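Local coordinates for aminoglycoside-O-phosphotransferase VIII (Streptomyces rimosus, PDB 4H05), which probably uses ATP to phosphorylate the 3'-hydroxyl of aminoglycoside antibiotics, a magnesium-dependent transfer that confers resistance to these drugs, at residues A[177-182]-A[263-268]. Numbering follows the deposited sequence.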
loop_
_atom_site.group_PDB
_atom_site.type_symbol
_atom_site.label_atom_id
_atom_site.label_comp_id
_atom_site.label_asym_id
_atom_site.label_seq_id
_atom_site.Cartn_x
_atom_site.Cartn_y
_atom_site.Cartn_z
ATOM N N THR A 177 15.668 -11.558 -13.694
ATOM C CA THR A 177 15.654 -12.025 -12.310
ATOM C C THR A 177 14.346 -12.619 -11.815
ATOM O O THR A 177 14.290 -13.074 -10.696
ATOM C CB THR A 177 16.094 -10.884 -11.388
ATOM O OG1 THR A 177 15.361 -9.669 -11.691
ATOM C CG2 THR A 177 17.590 -10.598 -11.645
ATOM N N ARG A 178 13.293 -12.732 -12.606
ATOM C CA ARG A 178 12.036 -13.201 -11.969
ATOM C C ARG A 178 12.235 -14.488 -11.191
ATOM O O ARG A 178 12.922 -15.362 -11.620
ATOM C CB ARG A 178 10.801 -13.259 -12.903
ATOM C CG ARG A 178 10.275 -14.593 -13.345
ATOM C CD ARG A 178 9.206 -14.367 -14.443
ATOM N NE ARG A 178 7.885 -14.873 -14.082
ATOM C CZ ARG A 178 6.737 -14.611 -14.714
ATOM N NH1 ARG A 178 6.658 -13.825 -15.790
ATOM N NH2 ARG A 178 5.623 -15.170 -14.260
ATOM N N PRO A 179 11.648 -14.583 -9.994
ATOM C CA PRO A 179 11.810 -15.833 -9.245
ATOM C C PRO A 179 11.283 -17.092 -9.947
ATOM O O PRO A 179 10.359 -17.024 -10.769
ATOM C CB PRO A 179 11.044 -15.553 -7.957
ATOM C CG PRO A 179 11.154 -14.080 -7.805
ATOM C CD PRO A 179 10.956 -13.570 -9.192
ATOM N N ALA A 180 11.950 -18.204 -9.647
ATOM C CA ALA A 180 11.503 -19.568 -9.976
ATOM C C ALA A 180 10.100 -19.959 -9.440
ATOM O O ALA A 180 9.341 -20.649 -10.100
ATOM C CB ALA A 180 12.543 -20.557 -9.422
ATOM N N ASP A 181 9.778 -19.532 -8.220
ATOM C CA ASP A 181 8.560 -19.979 -7.525
ATOM C C ASP A 181 7.934 -18.746 -6.827
ATOM O O ASP A 181 8.617 -17.755 -6.615
ATOM C CB ASP A 181 8.963 -20.991 -6.475
ATOM C CG ASP A 181 9.847 -20.367 -5.419
ATOM O OD1 ASP A 181 11.051 -20.192 -5.751
ATOM O OD2 ASP A 181 9.326 -19.974 -4.317
ATOM N N GLU A 182 6.635 -18.790 -6.543
ATOM C CA GLU A 182 5.950 -17.773 -5.746
ATOM C C GLU A 182 5.513 -18.520 -4.527
ATOM O O GLU A 182 4.762 -19.465 -4.658
ATOM C CB GLU A 182 4.707 -17.209 -6.454
ATOM C CG GLU A 182 4.987 -16.225 -7.547
ATOM C CD GLU A 182 3.751 -15.929 -8.321
ATOM O OE1 GLU A 182 3.279 -14.771 -8.219
ATOM O OE2 GLU A 182 3.255 -16.846 -9.008
ATOM N N LEU A 263 13.632 -10.457 -2.114
ATOM C CA LEU A 263 13.440 -9.057 -1.700
ATOM C C LEU A 263 13.943 -8.131 -2.779
ATOM O O LEU A 263 13.336 -7.088 -3.096
ATOM C CB LEU A 263 14.220 -8.775 -0.419
ATOM C CG LEU A 263 13.713 -9.016 0.991
ATOM C CD1 LEU A 263 12.475 -9.851 1.060
ATOM C CD2 LEU A 263 14.825 -9.423 1.979
ATOM N N ALA A 264 15.121 -8.436 -3.295
ATOM C CA ALA A 264 15.685 -7.610 -4.359
ATOM C C ALA A 264 14.716 -7.530 -5.538
ATOM O O ALA A 264 14.421 -6.430 -6.018
ATOM C CB ALA A 264 17.086 -8.069 -4.755
ATOM N N PHE A 265 14.110 -8.668 -5.870
ATOM C CA PHE A 265 13.204 -8.751 -6.979
ATOM C C PHE A 265 11.965 -7.945 -6.707
ATOM O O PHE A 265 11.542 -7.201 -7.549
ATOM C CB PHE A 265 12.792 -10.170 -7.313
ATOM C CG PHE A 265 11.818 -10.216 -8.460
ATOM C CD1 PHE A 265 12.256 -10.109 -9.761
ATOM C CD2 PHE A 265 10.462 -10.265 -8.226
ATOM C CE1 PHE A 265 11.377 -10.095 -10.811
ATOM C CE2 PHE A 265 9.562 -10.283 -9.250
ATOM C CZ PHE A 265 10.007 -10.180 -10.563
ATOM N N TYR A 266 11.434 -7.994 -5.504
ATOM C CA TYR A 266 10.176 -7.285 -5.242
ATOM C C TYR A 266 10.394 -5.815 -4.979
ATOM O O TYR A 266 9.513 -4.996 -5.241
ATOM C CB TYR A 266 9.315 -8.036 -4.172
ATOM C CG TYR A 266 8.721 -9.342 -4.732
ATOM C CD1 TYR A 266 7.671 -9.304 -5.649
ATOM C CD2 TYR A 266 9.223 -10.577 -4.393
ATOM C CE1 TYR A 266 7.166 -10.433 -6.201
ATOM C CE2 TYR A 266 8.695 -11.759 -4.960
ATOM C CZ TYR A 266 7.717 -11.635 -5.903
ATOM O OH TYR A 266 7.217 -12.696 -6.485
ATOM N N ARG A 267 11.610 -5.425 -4.599
ATOM C CA ARG A 267 11.970 -4.022 -4.602
ATOM C C ARG A 267 12.049 -3.477 -6.035
ATOM O O ARG A 267 11.691 -2.324 -6.263
ATOM C CB ARG A 267 13.333 -3.740 -3.901
ATOM C CG ARG A 267 13.376 -3.617 -2.366
ATOM C CD ARG A 267 14.739 -3.005 -1.854
ATOM N NE ARG A 267 15.336 -4.160 -1.245
ATOM C CZ ARG A 267 16.358 -4.888 -1.651
ATOM N NH1 ARG A 267 17.175 -4.520 -2.602
ATOM N NH2 ARG A 267 16.570 -6.014 -0.993
ATOM N N LEU A 268 12.586 -4.271 -6.958
ATOM C CA LEU A 268 12.696 -3.892 -8.364
ATOM C C LEU A 268 11.326 -3.842 -9.026
ATOM O O LEU A 268 10.951 -2.854 -9.713
ATOM C CB LEU A 268 13.611 -4.888 -9.125
ATOM C CG LEU A 268 13.586 -4.777 -10.632
ATOM C CD1 LEU A 268 14.120 -3.413 -11.138
ATOM C CD2 LEU A 268 14.327 -6.017 -11.222
HETATM O O HOH W 1 8.475 -15.068 -5.846
HETATM O O HOH W 2 4.362 -12.803 -6.419
#
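P179 brings its CD down over one face of the F265 ring: this carbon lies 3.4 Å from the centroid of the phenyl ring and only 9° off the ring normal, which meets the geometric test for a CH-pi contact. With CG of F265 anti to the backbone N (chi1 179°), the ring extends from the helix toward 177-182, and the loop bends round it. CA of R178 reaches CE1 of F265 at 3.4 Å in an oblique approach, while OG1 of T177 stands at the ring edge, close to its plane, 3.7 Å from CD1 of F265. That hydroxyl also lies 3.8 Å from CD2 of L268, but its hydrogen bond goes to O of E173, one turn back in helix 167-177. L174 of the same helix and L137 of helix 137-150 also touch the F265 side chain. The contact packs the link between helix 167-177 and strand 184-187 against helix 260-270, near the C-terminus of a protein-kinase-like phosphotransferase fold; the predicted proton acceptor D190 follows that strand, its side chain about 11 Å from that of Y266. Toward E182 direct packing gives way to water. OH of Y266 approaches CG of E182 only loosely, at 4.3 Å. One water accepts from OH of Y266 at 2.8 Å and donates to O of D181; another donates both to this hydroxyl and to OE1 of E182, which L137 N also holds. Beyond them the exposed D181 turns its carboxylate to K262 in a salt bridge, and the end of R178 leads away from helix 260-270.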